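Long-range contacts in glutamate racemase (Bacillus anthracis, PDB 2DWU), which belongs to the Asp/Glu/hydantoin racemase family of alpha/beta proteins and is modelled here with D-glutamic acid and a potassium ion: residues I27-K32 and E214-L219; K71-A76 and I94-V99; T111-I116 and D180-I185; Q168-L173 and K199-E204. One frame throughout, in Å; residues are numbered along the deposited sequence.

How the contacts relate
Contacts 2 and 3 pair strands in the six- and four-stranded parallel sheets; contacts 1 and 4 join helices beside them. Contacts 1 and 2 are neighbours, with centres 12 Å apart: T215 and L219 of helix 211-226 pack on I97 of strand 96-98, and T215 also on V99 just after it. Contacts 3 and 4 likewise adjoin: their centres are 15 Å apart, and L184 CD2 meets L202 CD1 at 3.6 Å. Between the two pairs, contacts 2 and 4 lie on opposite sides of the chain's centre. D-glutamic acid lies about 6 Å from the side chain of V99 in contact 2 and about 11 Å from that of I185 in contact 3.

Contact 1: residues I27-K32 and E214-L219; sequences IRQLPK and ETAIEL
Q29 lays its side-chain amide against one turn of the opposing helix, where its two polar atoms rest on carbons of A216 and I217. NE2 of Q29 approaches the methyl CB of A216 at 3.6 Å, with CD of the same glutamine scarcely farther off. OE1 of Q29 meets CB of I217 at 3.5 Å, the two side chains running at a slant to each other. Neither approach is a hydrogen bond: within 214-219 the amide's N and O lie against carbon atoms. The reach of the glutamine comes from a chain extended beyond CG (chi2 -174°), which carries the amide across to helix 211-226 while NE2 still bonds E25. One residue on, L30 adds an apolar contact, its CD1 standing 3.8 Å from CD2 of L219. This leucine is also where the chain abandons helical geometry, and its CB still projects toward the other segment after the helix has stopped.

Polar partners of the amide lie just beyond the two segments. NE2 of Q29 donates to OE1 of E25, one turn earlier in its own helix, and to the backbone O of E213 in helix 211-226, so the amide is tied to both helices at once. The same E25 forms a salt bridge with R28, while E214 pairs with K109 of the second subunit, which places this seam beside the dimer interface. Within helix 211-226 the regular bonds continue, as from E218 N to E214 O at 3.0 Å. The arrangement is a buried helix-helix contact of an alpha/beta domain, joining the end of helix 20-29 to helix 211-226.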
loop_
_atom_site.group_PDB
_atom_site.type_symbol
_atom_site.label_atom_id
_atom_site.label_comp_id
_atom_site.label_asym_id
_atom_site.label_seq_id
_atom_site.Cartn_x
_atom_site.Cartn_y
_atom_site.Cartn_z
ATOM N N ILE B 27 -1.494 14.856 2.780
ATOM C CA ILE B 27 -2.320 15.596 3.749
ATOM C C ILE B 27 -3.552 14.773 4.169
ATOM O O ILE B 27 -3.951 14.760 5.357
ATOM C CB ILE B 27 -2.734 16.964 3.141
ATOM C CG1 ILE B 27 -1.492 17.861 3.108
ATOM C CG2 ILE B 27 -3.920 17.597 3.938
ATOM C CD1 ILE B 27 -1.673 19.130 2.300
ATOM N N ARG B 28 -4.149 14.053 3.218
ATOM C CA ARG B 28 -5.317 13.237 3.511
ATOM C C ARG B 28 -5.022 11.963 4.304
ATOM O O ARG B 28 -5.711 11.648 5.275
ATOM C CB ARG B 28 -6.028 12.865 2.206
ATOM C CG ARG B 28 -7.372 12.157 2.401
ATOM C CD ARG B 28 -8.036 11.866 1.052
ATOM N NE ARG B 28 -7.344 10.837 0.280
ATOM C CZ ARG B 28 -7.445 9.534 0.544
ATOM N NH1 ARG B 28 -8.207 9.119 1.547
ATOM N NH2 ARG B 28 -6.779 8.659 -0.194
ATOM N N GLN B 29 -4.009 11.204 3.883
ATOM C CA GLN B 29 -3.706 9.932 4.530
ATOM C C GLN B 29 -2.770 10.010 5.749
ATOM O O GLN B 29 -2.717 9.090 6.550
ATOM C CB GLN B 29 -3.104 8.980 3.486
ATOM C CG GLN B 29 -4.027 8.681 2.320
ATOM C CD GLN B 29 -3.431 7.618 1.417
ATOM O OE1 GLN B 29 -2.988 6.578 1.901
ATOM N NE2 GLN B 29 -3.396 7.881 0.107
ATOM N N LEU B 30 -2.045 11.114 5.890
ATOM C CA LEU B 30 -1.138 11.323 7.032
ATOM C C LEU B 30 -1.456 12.727 7.555
ATOM O O LEU B 30 -0.614 13.640 7.513
ATOM C CB LEU B 30 0.307 11.233 6.566
ATOM C CG LEU B 30 0.789 9.785 6.335
ATOM C CD1 LEU B 30 2.050 9.798 5.504
ATOM C CD2 LEU B 30 1.032 9.097 7.670
ATOM N N PRO B 31 -2.673 12.905 8.060
ATOM C CA PRO B 31 -3.101 14.212 8.565
ATOM C C PRO B 31 -2.365 14.796 9.736
ATOM O O PRO B 31 -2.618 15.951 10.066
ATOM C CB PRO B 31 -4.589 14.016 8.854
ATOM C CG PRO B 31 -4.654 12.561 9.277
ATOM C CD PRO B 31 -3.679 11.862 8.317
ATOM N N LYS B 32 -1.482 14.049 10.382
ATOM C CA LYS B 32 -0.718 14.635 11.492
ATOM C C LYS B 32 0.675 15.110 11.060
ATOM O O LYS B 32 1.385 15.733 11.843
ATOM C CB LYS B 32 -0.565 13.640 12.643
ATOM C CG LYS B 32 -1.888 13.109 13.140
ATOM C CD LYS B 32 -1.706 12.209 14.312
ATOM C CE LYS B 32 -3.010 11.540 14.693
ATOM N NZ LYS B 32 -2.821 10.701 15.931
ATOM N N GLU B 214 -0.842 6.120 -4.065
ATOM C CA GLU B 214 0.041 5.053 -3.639
ATOM C C GLU B 214 1.291 5.540 -2.932
ATOM O O GLU B 214 1.837 4.848 -2.072
ATOM C CB GLU B 214 0.419 4.194 -4.850
ATOM C CG GLU B 214 -0.806 3.786 -5.658
ATOM C CD GLU B 214 -1.856 3.042 -4.856
ATOM O OE1 GLU B 214 -1.507 2.482 -3.804
ATOM O OE2 GLU B 214 -3.033 2.996 -5.289
ATOM N N THR B 215 1.747 6.744 -3.271
ATOM C CA THR B 215 2.961 7.248 -2.637
ATOM C C THR B 215 2.673 7.652 -1.208
ATOM O O THR B 215 3.525 7.464 -0.328
ATOM C CB THR B 215 3.551 8.425 -3.418
ATOM O OG1 THR B 215 3.912 7.953 -4.722
ATOM C CG2 THR B 215 4.847 8.951 -2.753
ATOM N N ALA B 216 1.483 8.172 -0.958
ATOM C CA ALA B 216 1.177 8.539 0.413
ATOM C C ALA B 216 1.098 7.307 1.320
ATOM O O ALA B 216 1.594 7.323 2.455
ATOM C CB ALA B 216 -0.154 9.361 0.482
ATOM N N ILE B 217 0.515 6.209 0.832
ATOM C CA ILE B 217 0.444 5.043 1.686
ATOM C C ILE B 217 1.845 4.423 1.839
ATOM O O ILE B 217 2.174 3.901 2.892
ATOM C CB ILE B 217 -0.637 4.031 1.204
ATOM C CG1 ILE B 217 -0.820 2.955 2.273
ATOM C CG2 ILE B 217 -0.297 3.460 -0.176
ATOM C CD1 ILE B 217 -2.103 2.162 2.099
ATOM N N GLU B 218 2.696 4.529 0.812
ATOM C CA GLU B 218 4.056 4.015 0.923
ATOM C C GLU B 218 4.816 4.810 1.993
ATOM O O GLU B 218 5.512 4.249 2.833
ATOM C CB GLU B 218 4.787 4.122 -0.425
ATOM C CG GLU B 218 6.198 3.537 -0.382
ATOM C CD GLU B 218 6.442 2.354 -1.336
ATOM O OE1 GLU B 218 5.500 1.658 -1.792
ATOM O OE2 GLU B 218 7.637 2.114 -1.607
ATOM N N LEU B 219 4.677 6.132 1.961
ATOM C CA LEU B 219 5.312 6.979 2.976
ATOM C C LEU B 219 4.788 6.598 4.377
ATOM O O LEU B 219 5.572 6.454 5.328
ATOM C CB LEU B 219 4.991 8.458 2.691
ATOM C CG LEU B 219 5.496 9.461 3.733
ATOM C CD1 LEU B 219 7.028 9.432 3.806
ATOM C CD2 LEU B 219 4.987 10.844 3.373
#

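Contact 2: residues K71-A76 and I94-V99; sequences KALVVA and IPVIGV
L73 is bonded to the neighbouring strand through both its N and its O. The N donates to P95 O at 2.9 Å, and L73 O accepts from I97 N at 2.8 Å, with an N-H...O angle of 167°. I97 then returns the favour: its O accepts from V75 N at 2.9 Å, the donor tilted about 21° from the carbonyl plane. That oxygen also receives a CA-H...O contact from V74, whose CA is 3.2 Å away.

The alternate residues A72, V74 and A76 bond on the other flank, to G11 and L13 of strand 9-14, so strand 70-75 is supplied on both flanks. On the outer flank of strand 96-98, V96 O accepts from Q89 NE2.

One face of the pair carries L73, V75 and V96. CG1 of V96 lies 4.1 Å from CD2 of L73, these two side chains being aligned side by side, and helix 78-91 packs over V75 and V96. V74 and I97 share the other face, where I97 meets helix 211-226. Strand 70-75, helix 78-91 and strand 96-98 thus make a classic beta-alpha-beta crossover, closing one edge of a six-stranded parallel sheet.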
loop_
_atom_site.group_PDB
_atom_site.type_symbol
_atom_site.label_atom_id
_atom_site.label_comp_id
_atom_site.label_asym_id
_atom_site.label_seq_id
_atom_site.Cartn_x
_atom_site.Cartn_y
_atom_site.Cartn_z
ATOM N N LYS B 71 12.269 14.955 8.105
ATOM C CA LYS B 71 12.265 13.601 8.643
ATOM C C LYS B 71 12.265 12.635 7.458
ATOM O O LYS B 71 12.656 11.480 7.585
ATOM C CB LYS B 71 11.045 13.331 9.554
ATOM C CG LYS B 71 9.695 13.206 8.863
ATOM C CD LYS B 71 8.611 12.496 9.749
ATOM C CE LYS B 71 8.190 13.306 10.962
ATOM N NZ LYS B 71 6.988 12.725 11.637
ATOM N N ALA B 72 11.844 13.131 6.292
ATOM C CA ALA B 72 11.785 12.319 5.075
ATOM C C ALA B 72 11.626 13.248 3.877
ATOM O O ALA B 72 11.199 14.385 4.030
ATOM C CB ALA B 72 10.586 11.347 5.142
ATOM N N LEU B 73 11.964 12.748 2.686
ATOM C CA LEU B 73 11.858 13.512 1.454
ATOM C C LEU B 73 11.004 12.725 0.462
ATOM O O LEU B 73 11.222 11.531 0.259
ATOM C CB LEU B 73 13.258 13.730 0.840
ATOM C CG LEU B 73 13.233 14.370 -0.563
ATOM C CD1 LEU B 73 12.615 15.782 -0.499
ATOM C CD2 LEU B 73 14.659 14.415 -1.091
ATOM N N VAL B 74 10.028 13.402 -0.140
ATOM C CA VAL B 74 9.195 12.774 -1.182
ATOM C C VAL B 74 9.499 13.488 -2.505
ATOM O O VAL B 74 9.422 14.728 -2.604
ATOM C CB VAL B 74 7.694 12.924 -0.884
ATOM C CG1 VAL B 74 6.857 12.392 -2.077
ATOM C CG2 VAL B 74 7.343 12.136 0.387
ATOM N N VAL B 75 9.876 12.695 -3.510
ATOM C CA VAL B 75 10.133 13.221 -4.856
ATOM C C VAL B 75 8.784 12.985 -5.512
ATOM O O VAL B 75 8.451 11.896 -5.952
ATOM C CB VAL B 75 11.243 12.423 -5.584
ATOM C CG1 VAL B 75 11.468 13.012 -7.002
ATOM C CG2 VAL B 75 12.515 12.539 -4.802
ATOM N N ALA B 76 7.988 14.037 -5.521
ATOM C CA ALA B 76 6.637 13.955 -6.049
ATOM C C ALA B 76 6.550 13.892 -7.572
ATOM O O ALA B 76 5.531 13.441 -8.136
ATOM C CB ALA B 76 5.830 15.158 -5.528
ATOM N N ILE B 94 18.157 10.415 5.445
ATOM C CA ILE B 94 16.736 10.303 5.761
ATOM C C ILE B 94 16.062 9.473 4.662
ATOM O O ILE B 94 16.636 9.289 3.576
ATOM C CB ILE B 94 16.049 11.697 5.818
ATOM C CG1 ILE B 94 16.259 12.430 4.492
ATOM C CG2 ILE B 94 16.585 12.499 7.015
ATOM C CD1 ILE B 94 15.436 13.700 4.334
ATOM N N PRO B 95 14.863 8.936 4.940
ATOM C CA PRO B 95 14.149 8.138 3.934
ATOM C C PRO B 95 13.761 9.037 2.757
ATOM O O PRO B 95 13.252 10.144 2.960
ATOM C CB PRO B 95 12.895 7.676 4.663
ATOM C CG PRO B 95 13.305 7.653 6.102
ATOM C CD PRO B 95 14.180 8.875 6.242
ATOM N N VAL B 96 13.975 8.552 1.544
ATOM C CA VAL B 96 13.607 9.288 0.345
ATOM C C VAL B 96 12.607 8.392 -0.386
ATOM O O VAL B 96 12.928 7.252 -0.755
ATOM C CB VAL B 96 14.819 9.578 -0.593
ATOM C CG1 VAL B 96 14.317 10.370 -1.807
ATOM C CG2 VAL B 96 15.887 10.409 0.133
ATOM N N ILE B 97 11.391 8.888 -0.560
ATOM C CA ILE B 97 10.324 8.117 -1.206
ATOM C C ILE B 97 9.997 8.768 -2.549
ATOM O O ILE B 97 9.650 9.957 -2.604
ATOM C CB ILE B 97 9.027 8.117 -0.337
ATOM C CG1 ILE B 97 9.190 7.243 0.928
ATOM C CG2 ILE B 97 7.878 7.512 -1.124
ATOM C CD1 ILE B 97 10.144 7.777 1.984
ATOM N N GLY B 98 10.112 7.996 -3.623
ATOM C CA GLY B 98 9.806 8.486 -4.958
ATOM C C GLY B 98 8.401 8.032 -5.318
ATOM O O GLY B 98 7.816 7.161 -4.649
ATOM N N VAL B 99 7.875 8.580 -6.400
ATOM C CA VAL B 99 6.505 8.253 -6.809
ATOM C C VAL B 99 6.388 7.068 -7.762
ATOM O O VAL B 99 5.276 6.592 -8.018
ATOM C CB VAL B 99 5.791 9.472 -7.465
ATOM C CG1 VAL B 99 5.390 10.470 -6.389
ATOM C CG2 VAL B 99 6.695 10.181 -8.483
#

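Contact 3: residues T111-I116 and D180-I185; sequences TKKGKI and DIDTLI
An ST motif leads into strand 115-120, and D182, just ahead of the parallel strand 183-187, clasps it with its carboxylate. OG1 of T111 accepts from G114 N at 2.8 Å, folding the turn, and donates to D182 OD1 at 2.7 Å on that oxygen's syn lone pair. The other oxygen, D182 OD2, takes two backbone N-H groups: K112 N and K113 N, each at 2.9 Å, arrive on its syn side from opposite faces of the carboxylate plane. T183 OG1 adds a bond to D182 OD1 from above that plane. Four donors thus fix the group's rotation and would be expected to favour its ionised form. With chi1 at 68°, CG of D182 sits between its backbone N and carbonyl carbon, turning the carboxylate to the turn, while D182 N still reaches K115 O at 3.1 Å.

At the outer side K113 NZ forms a salt bridge with D180 OD1, tentative because that lysine has two conformers. On the inner side CG2 of I116 packs on CD1 of I185 at 4.0 Å, and both isoleucines touch A107 of helix 100-110. The whole is an ST motif held by an aspartate carboxylate, ahead of adjacent strands in the four-stranded parallel sheet of an alpha/beta fold.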
loop_
_atom_site.group_PDB
_atom_site.type_symbol
_atom_site.label_atom_id
_atom_site.label_comp_id
_atom_site.label_asym_id
_atom_site.label_seq_id
_atom_site.Cartn_x
_atom_site.Cartn_y
_atom_site.Cartn_z
ATOM N N THR B 111 -3.220 -6.120 -10.553
ATOM C CA THR B 111 -3.294 -6.843 -11.826
ATOM C C THR B 111 -3.704 -8.284 -11.605
ATOM O O THR B 111 -3.337 -8.912 -10.608
ATOM C CB THR B 111 -1.940 -6.800 -12.612
ATOM O OG1 THR B 111 -2.102 -7.369 -13.928
ATOM C CG2 THR B 111 -0.857 -7.560 -11.873
ATOM N N LYS B 112 -4.511 -8.779 -12.536
ATOM C CA LYS B 112 -4.946 -10.162 -12.492
ATOM C C LYS B 112 -4.217 -10.926 -13.604
ATOM O O LYS B 112 -3.923 -12.110 -13.444
ATOM C CB LYS B 112 -6.459 -10.264 -12.701
ATOM C CG LYS B 112 -7.302 -9.634 -11.588
ATOM C CD LYS B 112 -8.785 -9.950 -11.802
ATOM C CE LYS B 112 -9.668 -9.311 -10.731
ATOM N NZ LYS B 112 -9.577 -7.811 -10.740
ATOM N N LYS B 113 -3.927 -10.233 -14.706
ATOM C CA LYS B 113 -3.259 -10.823 -15.883
ATOM C C LYS B 113 -1.745 -10.652 -15.951
ATOM O O LYS B 113 -1.073 -11.297 -16.769
ATOM C CB LYS B 113 -3.852 -10.226 -17.170
ATOM C CG LYS B 113 -5.376 -10.266 -17.252
ATOM C CD LYS B 113 -5.903 -9.730 -18.567
ATOM C CE LYS B 113 -5.675 -10.718 -19.702
ATOM N NZ LYS B 113 -6.367 -10.263 -20.953
ATOM N N GLY B 114 -1.214 -9.765 -15.115
ATOM C CA GLY B 114 0.201 -9.475 -15.134
ATOM C C GLY B 114 0.600 -8.660 -16.353
ATOM O O GLY B 114 1.704 -8.792 -16.821
ATOM N N LYS B 115 -0.303 -7.818 -16.840
ATOM C CA LYS B 115 -0.058 -6.989 -18.025
ATOM C C LYS B 115 -0.387 -5.573 -17.602
ATOM O O LYS B 115 -1.549 -5.241 -17.401
ATOM C CB LYS B 115 -0.970 -7.456 -19.164
ATOM C CG LYS B 115 -0.540 -8.843 -19.709
ATOM C CD LYS B 115 -1.468 -9.358 -20.808
ATOM C CE LYS B 115 -0.742 -10.444 -21.678
ATOM N NZ LYS B 115 -0.690 -11.802 -21.115
ATOM N N ILE B 116 0.654 -4.755 -17.535
ATOM C CA ILE B 116 0.542 -3.403 -17.008
ATOM C C ILE B 116 0.956 -2.308 -17.969
ATOM O O ILE B 116 1.972 -2.422 -18.634
ATOM C CB ILE B 116 1.432 -3.345 -15.762
ATOM C CG1 ILE B 116 0.924 -4.369 -14.724
ATOM C CG2 ILE B 116 1.412 -1.942 -15.144
ATOM C CD1 ILE B 116 1.942 -4.696 -13.650
ATOM N N ASP B 180 -2.897 -5.385 -24.698
ATOM C CA ASP B 180 -3.631 -6.137 -23.717
ATOM C C ASP B 180 -3.070 -5.786 -22.330
ATOM O O ASP B 180 -1.971 -6.223 -21.960
ATOM C CB ASP B 180 -3.442 -7.629 -24.015
ATOM C CG ASP B 180 -4.181 -8.534 -23.055
ATOM O OD1 ASP B 180 -4.948 -8.053 -22.186
ATOM O OD2 ASP B 180 -4.000 -9.773 -23.184
ATOM N N ILE B 181 -3.786 -4.925 -21.610
ATOM C CA ILE B 181 -3.400 -4.576 -20.232
ATOM C C ILE B 181 -4.651 -4.579 -19.369
ATOM O O ILE B 181 -5.759 -4.433 -19.882
ATOM C CB ILE B 181 -2.775 -3.147 -20.126
ATOM C CG1 ILE B 181 -3.779 -2.080 -20.594
ATOM C CG2 ILE B 181 -1.492 -3.075 -20.903
ATOM C CD1 ILE B 181 -3.287 -0.658 -20.241
ATOM N N ASP B 182 -4.504 -4.772 -18.060
ATOM C CA ASP B 182 -5.664 -4.683 -17.190
ATOM C C ASP B 182 -5.400 -3.672 -16.070
ATOM O O ASP B 182 -6.227 -3.492 -15.188
ATOM C CB ASP B 182 -6.064 -6.061 -16.602
ATOM C CG ASP B 182 -5.045 -6.631 -15.614
ATOM O OD1 ASP B 182 -3.987 -6.012 -15.362
ATOM O OD2 ASP B 182 -5.334 -7.737 -15.089
ATOM N N THR B 183 -4.252 -3.003 -16.147
ATOM C CA THR B 183 -3.836 -2.027 -15.137
ATOM C C THR B 183 -3.068 -0.899 -15.838
ATOM O O THR B 183 -2.311 -1.164 -16.760
ATOM C CB THR B 183 -2.898 -2.743 -14.119
ATOM O OG1 THR B 183 -3.604 -3.846 -13.523
ATOM C CG2 THR B 183 -2.424 -1.771 -13.019
ATOM N N LEU B 184 -3.268 0.356 -15.421
ATOM C CA LEU B 184 -2.556 1.484 -16.024
ATOM C C LEU B 184 -2.049 2.383 -14.904
ATOM O O LEU B 184 -2.836 2.846 -14.076
ATOM C CB LEU B 184 -3.484 2.321 -16.926
ATOM C CG LEU B 184 -2.785 3.610 -17.404
ATOM C CD1 LEU B 184 -1.802 3.260 -18.489
ATOM C CD2 LEU B 184 -3.815 4.634 -17.895
ATOM N N ILE B 185 -0.745 2.614 -14.878
ATOM C CA ILE B 185 -0.161 3.504 -13.884
ATOM C C ILE B 185 -0.104 4.925 -14.442
ATOM O O ILE B 185 0.434 5.153 -15.541
ATOM C CB ILE B 185 1.265 3.062 -13.523
ATOM C CG1 ILE B 185 1.240 1.650 -12.917
ATOM C CG2 ILE B 185 1.900 4.101 -12.535
ATOM C CD1 ILE B 185 2.644 1.029 -12.754
#

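Contact 4: residues Q168-L173 and K199-E204; sequences QVKQAL and KKELGE
A mixed helix-helix contact joins K170 and L173 of helix 162-177 to E201 and L202 of helix 195-202, an ion pair on its outer side and leucines beneath. K170 NZ bonds to E201 OE2 at 3.1 Å on the syn lone pair of that oxygen. A second, weak bond runs from K170 NZ to E201 OE1 at 3.3 Å, so the ammonium group sits across both oxygens of the carboxylate. The two side chains meet at about a right angle. K170 starts out extended, with CG anti to the backbone N, and then bends at chi3 (-62°) and chi4 (-65°), bringing NZ to the carboxylate. E201 bends at chi2 (68°), which brings its carboxylate against the aliphatic stem of the lysine, with OE2 of E201 3.7 Å from CB of K170.

In the fold, these helices come immediately before and after strand 183-187, helices and strands following one another as in an alpha/beta fold. Helix 195-202 touches that strand through I198 and L202, which meet L184.

Below the charges the contact is apolar. L173 CD1 approaches E201 CB at 3.8 Å, the leucine and the glutamate stem passing one another head to tail, so the glutamate supplies its methylenes to the leucine and its carboxylate to the lysine. The same methyl, L173 CD1, stands 4.0 Å from L202 CG. V169 makes a looser approach, its CG1 lying 4.4 Å from E201 CB. V169 and L173 also both rest on I198, one turn earlier in the opposing helix, and Y197 touches V169.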
loop_
_atom_site.group_PDB
_atom_site.type_symbol
_atom_site.label_atom_id
_atom_site.label_comp_id
_atom_site.label_asym_id
_atom_site.label_seq_id
_atom_site.Cartn_x
_atom_site.Cartn_y
_atom_site.Cartn_z
ATOM N N GLN B 168 -7.061 15.023 -27.059
ATOM C CA GLN B 168 -5.665 14.816 -26.685
ATOM C C GLN B 168 -5.492 13.523 -25.903
ATOM O O GLN B 168 -4.497 12.830 -26.087
ATOM C CB GLN B 168 -5.123 16.014 -25.887
ATOM C CG GLN B 168 -4.890 17.268 -26.765
ATOM C CD GLN B 168 -4.120 16.967 -28.034
ATOM O OE1 GLN B 168 -3.006 16.458 -27.984
ATOM N NE2 GLN B 168 -4.710 17.276 -29.180
ATOM N N VAL B 169 -6.457 13.201 -25.048
ATOM C CA VAL B 169 -6.385 11.954 -24.286
ATOM C C VAL B 169 -6.564 10.773 -25.259
ATOM O O VAL B 169 -5.865 9.749 -25.149
ATOM C CB VAL B 169 -7.447 11.917 -23.166
ATOM C CG1 VAL B 169 -7.545 10.494 -22.557
ATOM C CG2 VAL B 169 -7.055 12.921 -22.064
ATOM N N LYS B 170 -7.473 10.926 -26.232
ATOM C CA LYS B 170 -7.694 9.867 -27.221
ATOM C C LYS B 170 -6.410 9.578 -28.000
ATOM O O LYS B 170 -6.001 8.413 -28.178
ATOM C CB LYS B 170 -8.823 10.261 -28.197
ATOM C CG LYS B 170 -9.067 9.217 -29.288
ATOM C CD LYS B 170 -10.285 9.545 -30.133
ATOM C CE LYS B 170 -11.540 9.565 -29.275
ATOM N NZ LYS B 170 -11.868 8.216 -28.698
ATOM N N GLN B 171 -5.757 10.642 -28.454
ATOM C CA GLN B 171 -4.534 10.516 -29.216
ATOM C C GLN B 171 -3.391 9.936 -28.395
ATOM O O GLN B 171 -2.610 9.112 -28.879
ATOM C CB GLN B 171 -4.113 11.884 -29.757
ATOM C CG GLN B 171 -4.955 12.382 -30.909
ATOM C CD GLN B 171 -4.480 13.727 -31.427
ATOM O OE1 GLN B 171 -3.358 14.163 -31.135
ATOM N NE2 GLN B 171 -5.324 14.388 -32.210
ATOM N N ALA B 172 -3.290 10.364 -27.143
ATOM C CA ALA B 172 -2.212 9.888 -26.290
ATOM C C ALA B 172 -2.346 8.408 -25.955
ATOM O O ALA B 172 -1.343 7.704 -25.891
ATOM C CB ALA B 172 -2.168 10.704 -24.980
ATOM N N LEU B 173 -3.578 7.955 -25.732
ATOM C CA LEU B 173 -3.808 6.564 -25.330
ATOM C C LEU B 173 -4.032 5.577 -26.469
ATOM O O LEU B 173 -4.130 4.378 -26.224
ATOM C CB LEU B 173 -4.982 6.486 -24.355
ATOM C CG LEU B 173 -4.802 7.082 -22.948
ATOM C CD1 LEU B 173 -6.115 7.041 -22.217
ATOM C CD2 LEU B 173 -3.739 6.311 -22.178
ATOM N N LYS B 199 -10.352 6.806 -18.121
ATOM C CA LYS B 199 -11.224 5.654 -17.881
ATOM C C LYS B 199 -12.177 5.469 -19.048
ATOM O O LYS B 199 -12.445 4.349 -19.471
ATOM C CB LYS B 199 -12.050 5.849 -16.612
ATOM C CG LYS B 199 -11.237 5.878 -15.344
ATOM C CD LYS B 199 -12.097 6.068 -14.105
ATOM C CE LYS B 199 -11.285 5.715 -12.857
ATOM N NZ LYS B 199 -12.046 5.906 -11.598
ATOM N N LYS B 200 -12.707 6.575 -19.554
ATOM C CA LYS B 200 -13.632 6.512 -20.677
ATOM C C LYS B 200 -12.952 5.935 -21.915
ATOM O O LYS B 200 -13.553 5.167 -22.679
ATOM C CB LYS B 200 -14.164 7.915 -20.988
ATOM C CG LYS B 200 -14.938 8.022 -22.300
ATOM C CD LYS B 200 -16.270 7.296 -22.244
ATOM C CE LYS B 200 -17.259 8.051 -21.378
ATOM N NZ LYS B 200 -16.688 8.347 -20.030
ATOM N N GLU B 201 -11.688 6.293 -22.107
ATOM C CA GLU B 201 -10.938 5.836 -23.261
ATOM C C GLU B 201 -10.485 4.371 -23.174
ATOM O O GLU B 201 -10.512 3.654 -24.170
ATOM C CB GLU B 201 -9.724 6.754 -23.472
ATOM C CG GLU B 201 -8.985 6.530 -24.786
ATOM C CD GLU B 201 -9.803 6.954 -26.018
ATOM O OE1 GLU B 201 -9.619 6.339 -27.085
ATOM O OE2 GLU B 201 -10.613 7.906 -25.920
ATOM N N LEU B 202 -10.085 3.919 -21.989
ATOM C CA LEU B 202 -9.612 2.545 -21.853
ATOM C C LEU B 202 -10.660 1.515 -21.481
ATOM O O LEU B 202 -10.475 0.321 -21.747
ATOM C CB LEU B 202 -8.460 2.483 -20.850
ATOM C CG LEU B 202 -7.228 3.292 -21.283
ATOM C CD1 LEU B 202 -6.113 3.119 -20.257
ATOM C CD2 LEU B 202 -6.753 2.833 -22.654
ATOM N N GLY B 203 -11.745 1.956 -20.858
ATOM C CA GLY B 203 -12.787 1.017 -20.484
ATOM C C GLY B 203 -12.740 0.544 -19.046
ATOM O O GLY B 203 -11.757 0.752 -18.333
ATOM N N GLU B 204 -13.827 -0.108 -18.639
ATOM C CA GLU B 204 -14.019 -0.643 -17.298
ATOM C C GLU B 204 -13.037 -1.733 -16.896
ATOM O O GLU B 204 -12.813 -1.953 -15.716
ATOM C CB GLU B 204 -15.431 -1.225 -17.182
ATOM C CG GLU B 204 -16.538 -0.242 -17.483
ATOM C CD GLU B 204 -16.878 0.631 -16.293
ATOM O OE1 GLU B 204 -15.950 1.251 -15.725
ATOM O OE2 GLU B 204 -18.075 0.699 -15.931
#